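Local coordinates for putative sugar ABC transporter, substrate-binding protein (Clostridium phytofermentans, PDB 4WZZ), which probably serves as the sugar-capturing subunit of an ABC transporter and is seen here with L-rhamnose bound between its two lobes, at residues Ile59-Ala64 with Gln90-Ala95; Gln70-Gly75 with Ile300-Leu305; Glu98-Cys103 with Asp123-Ala128; Ile117-Thr122 with Leu142-Asn147; Ser185-Ala190 with Tyr219-Tyr224. One frame throughout, in Å; residues are numbered along the deposited sequence.

Contact 1. Residues Ile59-Ala64 with Gln90-Ala95. With RAM (alpha-L-rhamnopyranose), chain B.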
# COMPACT_ATOMS: atom_id res chain seq x y z
N ILE A 59 1.80 -10.86 -11.86
CA ILE A 59 1.63 -10.00 -10.70
C ILE A 59 0.51 -10.58 -9.86
O ILE A 59 -0.56 -10.90 -10.36
CB ILE A 59 1.34 -8.52 -11.07
CG1 ILE A 59 1.19 -7.70 -9.77
CG2 ILE A 59 0.14 -8.42 -12.01
CD1 ILE A 59 1.22 -6.21 -9.97
N ILE A 60 0.81 -10.74 -8.58
CA ILE A 60 -0.13 -11.29 -7.62
C ILE A 60 -0.40 -10.19 -6.62
O ILE A 60 0.47 -9.85 -5.82
CB ILE A 60 0.44 -12.52 -6.91
CG1 ILE A 60 0.74 -13.61 -7.95
CG2 ILE A 60 -0.57 -13.03 -5.91
CD1 ILE A 60 1.53 -14.80 -7.39
N VAL A 61 -1.57 -9.58 -6.71
CA VAL A 61 -1.88 -8.49 -5.80
C VAL A 61 -2.37 -9.08 -4.47
O VAL A 61 -2.44 -10.28 -4.32
CB VAL A 61 -2.93 -7.54 -6.41
CG1 VAL A 61 -2.40 -6.90 -7.67
CG2 VAL A 61 -4.22 -8.26 -6.71
N LYS A 62 -2.70 -8.23 -3.49
CA LYS A 62 -3.14 -8.75 -2.20
C LYS A 62 -4.47 -9.50 -2.33
O LYS A 62 -4.66 -10.55 -1.74
CB LYS A 62 -3.36 -7.62 -1.21
CG LYS A 62 -2.15 -7.03 -0.53
CD LYS A 62 -2.65 -6.17 0.67
CE LYS A 62 -1.52 -5.60 1.45
NZ LYS A 62 -2.04 -4.72 2.53
N SER A 63 -5.42 -8.93 -3.06
CA SER A 63 -6.77 -9.47 -3.06
C SER A 63 -7.68 -8.90 -4.12
O SER A 63 -7.45 -7.80 -4.64
CB SER A 63 -7.43 -9.24 -1.69
OG SER A 63 -7.54 -7.84 -1.40
N ALA A 64 -8.72 -9.66 -4.42
CA ALA A 64 -9.83 -9.22 -5.26
C ALA A 64 -10.67 -8.16 -4.55
O ALA A 64 -10.63 -8.05 -3.33
CB ALA A 64 -10.71 -10.40 -5.60
N GLN A 90 -3.20 -12.02 -11.09
CA GLN A 90 -4.00 -12.82 -10.20
C GLN A 90 -4.43 -12.02 -8.98
O GLN A 90 -3.64 -11.26 -8.40
CB GLN A 90 -3.25 -14.05 -9.73
CG GLN A 90 -3.27 -15.17 -10.75
CD GLN A 90 -2.56 -16.39 -10.23
OE1 GLN A 90 -3.19 -17.33 -9.75
NE2 GLN A 90 -1.24 -16.37 -10.30
N GLU A 91 -5.69 -12.22 -8.63
CA GLU A 91 -6.32 -11.57 -7.50
C GLU A 91 -6.74 -12.66 -6.51
O GLU A 91 -7.70 -13.40 -6.77
CB GLU A 91 -7.58 -10.79 -7.93
CG GLU A 91 -7.30 -9.55 -8.82
CD GLU A 91 -8.53 -8.67 -9.00
OE1 GLU A 91 -9.62 -9.23 -9.04
OE2 GLU A 91 -8.41 -7.43 -9.10
N PRO A 92 -6.00 -12.79 -5.39
CA PRO A 92 -6.43 -13.76 -4.37
C PRO A 92 -7.87 -13.50 -3.90
O PRO A 92 -8.30 -12.35 -3.78
CB PRO A 92 -5.43 -13.55 -3.23
CG PRO A 92 -4.17 -13.04 -3.95
CD PRO A 92 -4.73 -12.15 -5.05
N LYS A 93 -8.61 -14.57 -3.64
CA LYS A 93 -10.00 -14.46 -3.22
C LYS A 93 -10.15 -13.58 -1.98
O LYS A 93 -11.09 -12.78 -1.88
CB LYS A 93 -10.61 -15.84 -2.94
CG LYS A 93 -12.11 -15.78 -2.64
CD LYS A 93 -12.46 -16.55 -1.37
CE LYS A 93 -12.20 -18.04 -1.51
NZ LYS A 93 -13.24 -18.74 -2.31
N SER A 94 -9.24 -13.75 -1.03
CA SER A 94 -9.20 -12.91 0.15
C SER A 94 -7.75 -12.51 0.44
O SER A 94 -6.81 -13.11 -0.09
CB SER A 94 -9.85 -13.61 1.35
OG SER A 94 -9.00 -14.60 1.88
N ALA A 95 -7.57 -11.51 1.29
CA ALA A 95 -6.25 -10.97 1.57
C ALA A 95 -5.48 -11.79 2.59
O ALA A 95 -4.99 -11.26 3.59
CB ALA A 95 -6.35 -9.52 2.03
C1 RAM B . -5.09 -1.14 0.40
C2 RAM B . -4.07 -2.27 0.38
C3 RAM B . -2.69 -1.81 -0.10
C4 RAM B . -2.27 -0.52 0.60
C5 RAM B . -3.37 0.53 0.51
C6 RAM B . -3.02 1.78 1.29
O1 RAM B . -5.42 -0.82 -0.91
O2 RAM B . -4.01 -2.75 1.69
O3 RAM B . -1.79 -2.88 0.12
O4 RAM B . -1.07 -0.03 0.02
O5 RAM B . -4.58 0.03 1.01
O HOH W 1 -0.38 -13.85 -11.51
O HOH W 2 -8.53 -6.31 -6.79
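The planar amide of Gln90 runs alongside Ile60, with NE2 4.1 Å from Ile60 CG1; Cys103 O also receives a bond from this NE2. The backbones form the end of a beta-alpha-beta unit, in which parallel strands 56-60 and 86-90 are connected through helix 67-82. The puckered ring of Pro92 rests on two carbonyls, those of Val61 and Lys62, its CD 3.0 Å from Val61 O. Ile60 CG2 comes 4.1 Å from Pro92 CG, the two side chains crossing at about a right angle. Gln90 N donates to Ile59 O (3.0 Å) and Val61 N to Gln90 O (3.2 Å), fixing the parallel register; after the strands separate into loops, Ala64 N reaches Pro92 O at 2.8 Å with an N-H...O angle of 160°. The Lys62 chain, extended beyond CG, leaves this interface for the rhamnose, where NZ, also bonded to Asn192 OD1, donates to sugar O2 at 2.9 Å and weakly to sugar O3 at 3.0 Å.

Contact 2. Residues Gln70-Gly75 with Ile300-Leu305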
# COMPACT_ATOMS: atom_id res chain seq x y z
N GLN A 70 -6.42 -3.14 -8.43
CA GLN A 70 -6.65 -3.16 -9.87
C GLN A 70 -5.85 -2.08 -10.60
O GLN A 70 -5.39 -2.29 -11.74
CB GLN A 70 -8.15 -3.02 -10.14
CG GLN A 70 -8.86 -4.25 -9.65
CD GLN A 70 -10.38 -4.08 -9.53
OE1 GLN A 70 -11.03 -3.60 -10.45
NE2 GLN A 70 -10.93 -4.49 -8.40
N LYS A 71 -5.68 -0.92 -9.96
CA LYS A 71 -4.91 0.16 -10.58
C LYS A 71 -3.43 -0.21 -10.59
O LYS A 71 -2.72 0.08 -11.55
CB LYS A 71 -5.16 1.49 -9.87
CG LYS A 71 -6.60 2.00 -10.14
CD LYS A 71 -7.00 3.12 -9.25
CE LYS A 71 -8.54 3.34 -9.27
NZ LYS A 71 -9.10 3.44 -10.65
N GLU A 72 -2.98 -0.86 -9.52
CA GLU A 72 -1.62 -1.35 -9.42
C GLU A 72 -1.34 -2.37 -10.52
O GLU A 72 -0.33 -2.30 -11.23
CB GLU A 72 -1.47 -1.99 -8.05
CG GLU A 72 -0.11 -2.52 -7.67
CD GLU A 72 -0.18 -3.12 -6.30
OE1 GLU A 72 0.21 -2.44 -5.33
OE2 GLU A 72 -0.74 -4.24 -6.16
N SER A 73 -2.24 -3.32 -10.68
CA SER A 73 -2.02 -4.36 -11.67
C SER A 73 -2.14 -3.82 -13.11
O SER A 73 -1.44 -4.28 -14.00
CB SER A 73 -2.97 -5.55 -11.41
OG SER A 73 -4.33 -5.16 -11.53
N GLU A 74 -3.00 -2.82 -13.31
CA GLU A 74 -3.13 -2.14 -14.60
C GLU A 74 -1.81 -1.49 -15.02
O GLU A 74 -1.37 -1.63 -16.17
CB GLU A 74 -4.22 -1.07 -14.50
CG GLU A 74 -4.31 -0.13 -15.71
CD GLU A 74 -5.14 1.14 -15.40
OE1 GLU A 74 -6.22 1.01 -14.77
OE2 GLU A 74 -4.70 2.25 -15.78
N GLY A 75 -1.19 -0.79 -14.08
CA GLY A 75 0.06 -0.09 -14.35
C GLY A 75 1.17 -1.08 -14.64
O GLY A 75 2.04 -0.82 -15.47
N ILE A 300 -0.88 3.29 -10.01
CA ILE A 300 -0.57 2.92 -11.38
C ILE A 300 0.94 3.01 -11.61
O ILE A 300 1.57 2.10 -12.16
CB ILE A 300 -1.31 3.82 -12.39
CG1 ILE A 300 -2.81 3.74 -12.15
CG2 ILE A 300 -0.97 3.41 -13.80
CD1 ILE A 300 -3.60 4.72 -12.95
N GLN A 301 1.54 4.11 -11.16
CA GLN A 301 2.97 4.27 -11.27
C GLN A 301 3.74 3.29 -10.38
O GLN A 301 4.84 2.86 -10.76
CB GLN A 301 3.37 5.71 -10.95
CG GLN A 301 2.88 6.68 -12.01
CD GLN A 301 3.27 8.12 -11.75
OE1 GLN A 301 3.32 8.56 -10.62
NE2 GLN A 301 3.51 8.87 -12.82
N LEU A 302 3.16 2.90 -9.24
CA LEU A 302 3.77 1.86 -8.42
C LEU A 302 3.86 0.60 -9.27
O LEU A 302 4.90 -0.07 -9.33
CB LEU A 302 2.96 1.59 -7.16
CG LEU A 302 3.49 0.43 -6.30
CD1 LEU A 302 4.91 0.72 -5.81
CD2 LEU A 302 2.59 0.13 -5.09
N GLY A 303 2.77 0.30 -9.96
CA GLY A 303 2.76 -0.85 -10.86
C GLY A 303 3.74 -0.68 -12.00
O GLY A 303 4.45 -1.63 -12.35
N ASN A 304 3.77 0.53 -12.59
CA ASN A 304 4.71 0.82 -13.67
C ASN A 304 6.14 0.52 -13.22
O ASN A 304 6.90 -0.14 -13.93
CB ASN A 304 4.71 2.30 -14.08
CG ASN A 304 3.42 2.78 -14.71
OD1 ASN A 304 3.20 4.00 -14.74
ND2 ASN A 304 2.58 1.89 -15.24
N LEU A 305 6.53 1.05 -12.06
CA LEU A 305 7.93 0.96 -11.62
C LEU A 305 8.27 -0.48 -11.31
O LEU A 305 9.36 -0.96 -11.63
CB LEU A 305 8.14 1.83 -10.37
CG LEU A 305 9.53 1.74 -9.77
CD1 LEU A 305 10.58 2.16 -10.77
CD2 LEU A 305 9.59 2.61 -8.52
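Glu72 and Leu302 project side by side in the same direction, whereas the side chains of Glu74 and Ile300 slant across one another; both pairs flank a close helix crossing in the first lobe of this type I periplasmic-binding-protein fold. Helices 67-82 and 299-315 approach to 6.5 Å between local axes at a crossing angle of -39°. Gly75 and Gly303, which face each other without side chains, permit that distance, with Gly75 C only 3.7 Å from Gly303 C. Around the glycines the backbones meet directly, through CA-H...O contacts such as Gly75 CA to Ile300 O at 3.4 Å. On one flank Leu302 CD2 comes within 3.5 Å of Glu72 OE1. On another, Ile300 lays CG1 4.0 Å from Lys71 CB and turns CG2, anti to the backbone N, to within 3.7 Å of Gly75 CA. The single conventional bond runs 2.8 Å from Asn304 ND2 to Gly75 O: the oxygen is nearly in the asparagine amide plane, but the nitrogen stands 35° above the plane of the Gly75 carbonyl.

Contact 3. Residues Glu98-Cys103 with Asp123-Ala128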
# COMPACT_ATOMS: atom_id res chain seq x y z
N GLU A 98 -2.90 -17.96 2.67
CA GLU A 98 -3.40 -19.18 2.04
C GLU A 98 -3.86 -18.95 0.60
O GLU A 98 -3.49 -19.70 -0.30
CB GLU A 98 -4.55 -19.76 2.86
CG GLU A 98 -5.17 -21.01 2.25
CD GLU A 98 -6.26 -21.63 3.12
OE1 GLU A 98 -6.60 -21.04 4.17
OE2 GLU A 98 -6.77 -22.71 2.75
N ASP A 99 -4.67 -17.92 0.36
CA ASP A 99 -5.18 -17.70 -0.98
C ASP A 99 -4.09 -17.23 -1.93
O ASP A 99 -4.13 -17.51 -3.12
CB ASP A 99 -6.36 -16.72 -0.97
CG ASP A 99 -7.63 -17.35 -0.44
OD1 ASP A 99 -7.66 -18.60 -0.29
OD2 ASP A 99 -8.62 -16.62 -0.20
N GLN A 100 -3.08 -16.56 -1.39
CA GLN A 100 -1.94 -16.14 -2.20
C GLN A 100 -1.03 -17.27 -2.63
O GLN A 100 -0.49 -17.26 -3.73
CB GLN A 100 -1.11 -15.09 -1.46
CG GLN A 100 -1.21 -13.81 -2.16
CD GLN A 100 -0.50 -12.67 -1.50
OE1 GLN A 100 0.15 -12.80 -0.45
NE2 GLN A 100 -0.60 -11.51 -2.14
N ILE A 101 -0.82 -18.23 -1.74
CA ILE A 101 0.00 -19.36 -2.04
C ILE A 101 -0.59 -20.13 -3.22
O ILE A 101 0.13 -20.58 -4.10
CB ILE A 101 0.14 -20.26 -0.81
CG1 ILE A 101 1.00 -19.55 0.24
CG2 ILE A 101 0.75 -21.58 -1.20
CD1 ILE A 101 0.87 -20.09 1.66
N THR A 102 -1.91 -20.24 -3.25
CA THR A 102 -2.57 -20.87 -4.37
C THR A 102 -2.19 -20.15 -5.67
O THR A 102 -1.90 -20.79 -6.68
CB THR A 102 -4.09 -20.87 -4.18
OG1 THR A 102 -4.40 -21.63 -3.01
CG2 THR A 102 -4.80 -21.46 -5.38
N CYS A 103 -2.17 -18.82 -5.64
CA CYS A 103 -1.81 -18.05 -6.83
C CYS A 103 -0.33 -18.22 -7.18
O CYS A 103 0.03 -18.28 -8.35
CB CYS A 103 -2.13 -16.56 -6.66
SG CYS A 103 -3.89 -16.20 -6.44
N ASP A 123 6.06 -13.70 6.03
CA ASP A 123 6.86 -14.92 6.12
C ASP A 123 6.22 -16.19 5.52
O ASP A 123 6.92 -17.11 5.09
CB ASP A 123 7.17 -15.20 7.59
CG ASP A 123 8.09 -14.16 8.21
OD1 ASP A 123 8.98 -13.64 7.51
OD2 ASP A 123 7.92 -13.86 9.40
N ALA A 124 4.90 -16.25 5.52
CA ALA A 124 4.17 -17.46 5.14
C ALA A 124 4.35 -17.82 3.68
O ALA A 124 4.18 -18.98 3.30
CB ALA A 124 2.69 -17.30 5.47
N LEU A 125 4.72 -16.85 2.85
CA LEU A 125 4.87 -17.10 1.42
C LEU A 125 6.25 -17.65 1.07
O LEU A 125 6.52 -17.97 -0.09
CB LEU A 125 4.64 -15.80 0.65
CG LEU A 125 3.38 -15.01 1.01
CD1 LEU A 125 3.37 -13.75 0.18
CD2 LEU A 125 2.14 -15.85 0.75
N GLU A 126 7.13 -17.76 2.07
CA GLU A 126 8.53 -18.01 1.78
C GLU A 126 8.74 -19.38 1.12
O GLU A 126 9.52 -19.49 0.17
CB GLU A 126 9.41 -17.87 3.04
CG GLU A 126 10.88 -18.24 2.77
CD GLU A 126 11.85 -17.82 3.87
OE1 GLU A 126 11.45 -17.14 4.84
OE2 GLU A 126 13.03 -18.18 3.73
N PRO A 127 8.06 -20.43 1.60
CA PRO A 127 8.30 -21.71 0.91
C PRO A 127 7.89 -21.70 -0.56
O PRO A 127 8.65 -22.18 -1.40
CB PRO A 127 7.44 -22.69 1.70
CG PRO A 127 7.35 -22.10 3.06
CD PRO A 127 7.33 -20.61 2.87
N ALA A 128 6.72 -21.15 -0.88
CA ALA A 128 6.27 -21.16 -2.27
C ALA A 128 7.16 -20.28 -3.14
O ALA A 128 7.48 -20.65 -4.28
CB ALA A 128 4.83 -20.72 -2.35
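Gln100 OE1, the oxygen of an amide gripped by three backbone groups, lies 3.4 Å from the methyl carbon CD1 of Leu125. This oxygen accepts from Asn120 N, while NE2 of the same side chain donates to the carbonyls of Val61 and Ala118. With one end accepting and the other donating, the rotation of the amide is settled, and Leu125 covers it from the turn that leads into the next helix. The side chain of Leu125 slants over both Gln100 and Ile101: its CD2 is 4.0 Å from Gln100 CB and 3.9 Å from Ile101 CG1. Ile101 has CG1 anti to its carbonyl carbon (chi1 -71°), which sends CD1 toward the other segment, 3.9 Å from Ala124 O. Its second branch, CG2, is 4.3 Å from Ala128 CB. The facing chain is prepared by a type I turn from Asp123 to Glu126, closed by Glu126 N to Asp123 O at 3.1 Å, which leads into helix 126-134; Asp121 OD1 holds the amides of Asp123 and Ala124 at its start. Helices 97-110 and 126-134, successive in the alpha/beta lobe, thus meet over a modest 214 Å². The contact between the segments is mostly apolar, while the Gln100 amide is satisfied by loop backbone; shielding from water by the leucine methyls may strengthen those bonds.

Contact 4. Residues Ile117-Thr122 with Leu142-Asn147. With RAM (alpha-L-rhamnopyranose), chain B.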
# COMPACT_ATOMS: atom_id res chain seq x y z
N ILE A 117 4.94 -9.70 -6.30
CA ILE A 117 3.92 -10.00 -5.31
C ILE A 117 3.78 -8.95 -4.20
O ILE A 117 4.77 -8.44 -3.68
CB ILE A 117 4.14 -11.39 -4.73
CG1 ILE A 117 3.00 -11.74 -3.77
CG2 ILE A 117 5.52 -11.51 -4.07
CD1 ILE A 117 2.78 -13.24 -3.62
N ALA A 118 2.52 -8.63 -3.89
CA ALA A 118 2.16 -7.76 -2.77
C ALA A 118 1.70 -8.66 -1.64
O ALA A 118 0.59 -9.22 -1.69
CB ALA A 118 1.05 -6.81 -3.18
N ALA A 119 2.57 -8.84 -0.65
CA ALA A 119 2.42 -9.90 0.32
C ALA A 119 1.32 -9.71 1.33
O ALA A 119 1.18 -8.63 1.92
CB ALA A 119 3.75 -10.11 1.08
N ASN A 120 0.55 -10.77 1.55
CA ASN A 120 -0.47 -10.77 2.60
C ASN A 120 0.08 -11.23 3.94
O ASN A 120 -0.60 -11.14 4.97
CB ASN A 120 -1.64 -11.66 2.20
CG ASN A 120 -2.48 -11.05 1.10
OD1 ASN A 120 -2.56 -9.83 0.97
ND2 ASN A 120 -3.11 -11.89 0.30
N ASP A 121 1.32 -11.70 3.93
CA ASP A 121 2.01 -12.13 5.14
C ASP A 121 3.49 -12.07 4.82
O ASP A 121 3.91 -12.39 3.70
CB ASP A 121 1.59 -13.54 5.53
CG ASP A 121 2.17 -14.00 6.88
OD1 ASP A 121 3.38 -14.32 6.95
OD2 ASP A 121 1.41 -14.06 7.86
N THR A 122 4.28 -11.65 5.80
CA THR A 122 5.67 -11.35 5.54
C THR A 122 6.48 -12.64 5.34
O THR A 122 7.44 -12.66 4.56
CB THR A 122 6.25 -10.54 6.70
OG1 THR A 122 5.26 -9.60 7.15
CG2 THR A 122 7.49 -9.80 6.25
N LEU A 142 6.14 -5.86 -4.31
CA LEU A 142 5.68 -4.48 -4.37
C LEU A 142 4.54 -4.27 -3.38
O LEU A 142 3.85 -5.23 -3.02
CB LEU A 142 5.23 -4.05 -5.77
CG LEU A 142 3.84 -4.49 -6.26
CD1 LEU A 142 3.47 -3.79 -7.56
CD2 LEU A 142 3.78 -5.99 -6.44
N ASP A 143 4.35 -3.02 -2.97
CA ASP A 143 3.18 -2.58 -2.18
C ASP A 143 3.27 -3.06 -0.74
O ASP A 143 3.18 -2.27 0.21
CB ASP A 143 1.88 -3.04 -2.83
CG ASP A 143 0.64 -2.58 -2.09
OD1 ASP A 143 0.56 -1.39 -1.72
OD2 ASP A 143 -0.25 -3.43 -1.91
N SER A 144 3.42 -4.37 -0.58
CA SER A 144 3.53 -4.99 0.74
C SER A 144 4.61 -6.07 0.65
O SER A 144 4.53 -6.99 -0.17
CB SER A 144 2.17 -5.58 1.14
OG SER A 144 2.23 -6.23 2.41
N ALA A 145 5.64 -5.93 1.47
CA ALA A 145 6.86 -6.72 1.28
C ALA A 145 6.74 -8.17 1.76
O ALA A 145 6.22 -8.44 2.85
CB ALA A 145 8.04 -6.04 1.98
N THR A 146 7.27 -9.09 0.96
CA THR A 146 7.63 -10.40 1.47
C THR A 146 8.92 -10.18 2.25
O THR A 146 9.55 -9.13 2.13
CB THR A 146 7.99 -11.39 0.37
OG1 THR A 146 9.09 -10.87 -0.39
CG2 THR A 146 6.81 -11.63 -0.54
N ASN A 147 9.34 -11.17 3.01
CA ASN A 147 10.58 -10.98 3.75
C ASN A 147 11.81 -10.92 2.82
O ASN A 147 11.68 -11.09 1.62
CB ASN A 147 10.72 -12.01 4.87
CG ASN A 147 10.92 -13.43 4.38
OD1 ASN A 147 11.52 -13.68 3.33
ND2 ASN A 147 10.42 -14.37 5.16
C1 RAM B . -5.09 -1.14 0.40
C2 RAM B . -4.07 -2.27 0.38
C3 RAM B . -2.69 -1.81 -0.10
C4 RAM B . -2.27 -0.52 0.60
C5 RAM B . -3.37 0.53 0.51
C6 RAM B . -3.02 1.78 1.29
O1 RAM B . -5.42 -0.82 -0.91
O2 RAM B . -4.01 -2.75 1.69
O3 RAM B . -1.79 -2.88 0.12
O4 RAM B . -1.07 -0.03 0.02
O5 RAM B . -4.58 0.03 1.01
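At the sugar-binding cleft, the loops following parallel strands 114-117 and 138-142 stay paired, beginning where Leu142 N donates to Ile117 O at 3.0 Å. The next bonds come as an exchange between two residues. Ala119 N donates a hydrogen bond to Ser144 O (2.7 Å, N-H...O angle 168°), and Ser144 OG donates one back to Ala119 O (2.7 Å), lying in that carbonyl's plane. Turned away from the Ser144 amide nitrogen, OG reaches the neighbouring loop. Farther out, Asn147 N bonds Thr122 O at 2.9 Å, though with a bent angle of 130°. Next to these bonds an apolar patch forms as Thr146 CG2 lies 3.8 Å from Ile117 CG2, the two side chains crossing at about a right angle, and also touches Ala119 CB. Between strand and loop, Asp143 sits at the centre of a classic gamma turn, with Ser144 N bonded to Leu142 O; its positive phi of 73° is consistent with the side chain being directed into the pocket. There the carboxylate takes one hydroxyl on each oxygen: rhamnose O4 donates to Asp143 OD1 at 2.7 Å and rhamnose O3 to Asp143 OD2 at 2.6 Å. Tyr68 OH supplies OD1 with a second partner. Sugar held at the C-terminal ends of parallel strands is characteristic of type I periplasmic binding proteins, and a carboxylate spanning two hydroxyls is common in sugar sites.

Contact 5. Residues Ser185-Ala190 with Tyr219-Tyr224. With RAM (alpha-L-rhamnopyranose), chain B.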
# COMPACT_ATOMS: atom_id res chain seq x y z
N SER A 185 -6.94 -0.91 10.47
CA SER A 185 -5.98 -1.47 9.53
C SER A 185 -6.67 -2.41 8.54
O SER A 185 -7.91 -2.52 8.50
CB SER A 185 -4.90 -2.23 10.31
OG SER A 185 -3.81 -2.52 9.47
N ALA A 186 -5.86 -3.08 7.74
CA ALA A 186 -6.33 -4.10 6.81
C ALA A 186 -6.14 -5.48 7.47
O ALA A 186 -6.56 -5.67 8.61
CB ALA A 186 -5.56 -4.00 5.48
N ALA A 187 -5.53 -6.45 6.79
CA ALA A 187 -5.26 -7.74 7.43
C ALA A 187 -4.22 -7.56 8.52
O ALA A 187 -3.28 -6.79 8.36
CB ALA A 187 -4.77 -8.75 6.42
N SER A 188 -4.36 -8.31 9.61
CA SER A 188 -3.42 -8.25 10.72
C SER A 188 -2.03 -8.75 10.35
O SER A 188 -1.06 -8.48 11.04
CB SER A 188 -3.96 -9.05 11.91
OG SER A 188 -4.00 -10.44 11.60
N THR A 189 -1.93 -9.49 9.24
CA THR A 189 -0.67 -10.02 8.76
C THR A 189 -0.03 -9.19 7.65
O THR A 189 1.10 -9.50 7.24
CB THR A 189 -0.88 -11.44 8.21
OG1 THR A 189 -1.94 -11.41 7.25
CG2 THR A 189 -1.26 -12.39 9.35
N ALA A 190 -0.70 -8.15 7.18
CA ALA A 190 -0.22 -7.39 6.04
C ALA A 190 1.05 -6.65 6.39
O ALA A 190 1.09 -5.83 7.31
CB ALA A 190 -1.28 -6.40 5.57
N TYR A 219 -8.81 -4.50 12.84
CA TYR A 219 -8.51 -5.06 11.52
C TYR A 219 -9.76 -5.27 10.65
O TYR A 219 -10.67 -6.03 10.99
CB TYR A 219 -7.73 -6.36 11.68
CG TYR A 219 -6.52 -6.19 12.56
CD1 TYR A 219 -5.35 -5.68 12.04
CD2 TYR A 219 -6.57 -6.51 13.92
CE1 TYR A 219 -4.24 -5.51 12.84
CE2 TYR A 219 -5.47 -6.34 14.71
CZ TYR A 219 -4.31 -5.83 14.17
OH TYR A 219 -3.19 -5.64 14.94
N GLY A 220 -9.77 -4.58 9.51
CA GLY A 220 -10.87 -4.67 8.57
C GLY A 220 -10.59 -5.54 7.36
O GLY A 220 -11.45 -5.68 6.51
N ASP A 221 -9.39 -6.12 7.30
CA ASP A 221 -9.04 -7.19 6.33
C ASP A 221 -9.10 -6.77 4.87
O ASP A 221 -9.16 -7.63 3.97
CB ASP A 221 -9.92 -8.41 6.56
CG ASP A 221 -9.65 -9.06 7.91
OD1 ASP A 221 -8.68 -8.66 8.57
OD2 ASP A 221 -10.42 -9.93 8.32
N ASP A 222 -9.06 -5.47 4.61
CA ASP A 222 -9.21 -4.98 3.24
C ASP A 222 -10.55 -5.41 2.61
O ASP A 222 -10.69 -5.55 1.38
CB ASP A 222 -8.00 -5.38 2.38
CG ASP A 222 -6.94 -4.31 2.34
OD1 ASP A 222 -7.26 -3.10 2.60
OD2 ASP A 222 -5.78 -4.67 1.99
N GLU A 223 -11.56 -5.55 3.46
CA GLU A 223 -12.90 -5.90 3.03
C GLU A 223 -13.83 -4.79 3.47
O GLU A 223 -13.74 -4.30 4.60
CB GLU A 223 -13.33 -7.21 3.68
CG GLU A 223 -12.48 -8.38 3.30
CD GLU A 223 -12.94 -9.72 3.88
OE1 GLU A 223 -14.06 -9.81 4.45
OE2 GLU A 223 -12.16 -10.70 3.74
N TYR A 224 -14.73 -4.40 2.57
CA TYR A 224 -15.68 -3.32 2.84
C TYR A 224 -16.53 -3.61 4.08
O TYR A 224 -16.56 -2.80 5.01
CB TYR A 224 -16.54 -3.12 1.61
CG TYR A 224 -17.61 -2.05 1.74
CD1 TYR A 224 -17.28 -0.70 1.65
CD2 TYR A 224 -18.95 -2.39 1.90
CE1 TYR A 224 -18.25 0.28 1.76
CE2 TYR A 224 -19.93 -1.41 2.01
CZ TYR A 224 -19.55 -0.07 1.93
OH TYR A 224 -20.48 0.95 2.02
C1 RAM B . -5.09 -1.14 0.40
C2 RAM B . -4.07 -2.27 0.38
C3 RAM B . -2.69 -1.81 -0.10
C4 RAM B . -2.27 -0.52 0.60
C5 RAM B . -3.37 0.53 0.51
C6 RAM B . -3.02 1.78 1.29
O1 RAM B . -5.42 -0.82 -0.91
O2 RAM B . -4.01 -2.75 1.69
O3 RAM B . -1.79 -2.88 0.12
O4 RAM B . -1.07 -0.03 0.02
O5 RAM B . -4.58 0.03 1.01
O HOH W 3 -9.49 -2.92 6.08
O HOH W 4 -4.26 -6.28 3.78
O HOH W 5 -6.78 -9.88 9.86
O HOH W 6 -0.54 -7.65 13.90
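Asp222 is the residue that meets the sugar: rhamnose O2 donates to its OD2 at 2.6 Å, while Ala186 CB packs against the carboxylate, 3.4 Å from Asp222 CG. A water also donates to OD2 and accepts from Ala187 N, and the other oxygen, OD1, bonds Thr248 OG1. Behind this shell the two loops leave strands 179-185 and 212-219 in parallel. Gly220 N bonds Ser185 O at 3.0 Å, and Asp221 N approaches Ala186 O at 3.2 Å from far above that carbonyl's plane, 81° out of it. Asp221 and Asp222 both adopt left-handed backbone angles, and this turn places Asp222 facing the pocket. A bridging water joins Ser185 O to Asp222 N; another runs from Ser188 N to Asp221 OD1, which it reaches at 2.6 Å. Farther out, Ser188 CB stands over one face of the Tyr219 ring, 3.7 Å from its centroid and 13° off the normal, a CH-pi contact, with Ala186 O at the ring edge. One sound backbone bond, a second of poor carbonyl geometry and three waters therefore tie the loops together, leaving the acceptor OD2 aimed at the sugar; Lys62, a long and weak ion-pair partner, may slightly stabilise its charge.

From the N terminus, contact 1 closes the first loop, pairing the ends of strands 56-60 and 86-90. Segment 70-75 lies inside that loop, so contact 2 crosses it, and by reaching residues 300-305 it encloses contacts 3, 4 and 5. Contacts 3 and 4 cross each other, joining helices 97-110 and 126-134 to the loops beyond strands 114-117 and 138-142. Contact 5 follows in series, in the second lobe with its four-stranded parallel sheet. Contacts 1, 4 and 5 converge on the same rhamnose, and Asn120 O to Thr189 OG1 joins 4 to 5 across the cleft. Contact 2 brings the late helix 299-315 back to the first lobe.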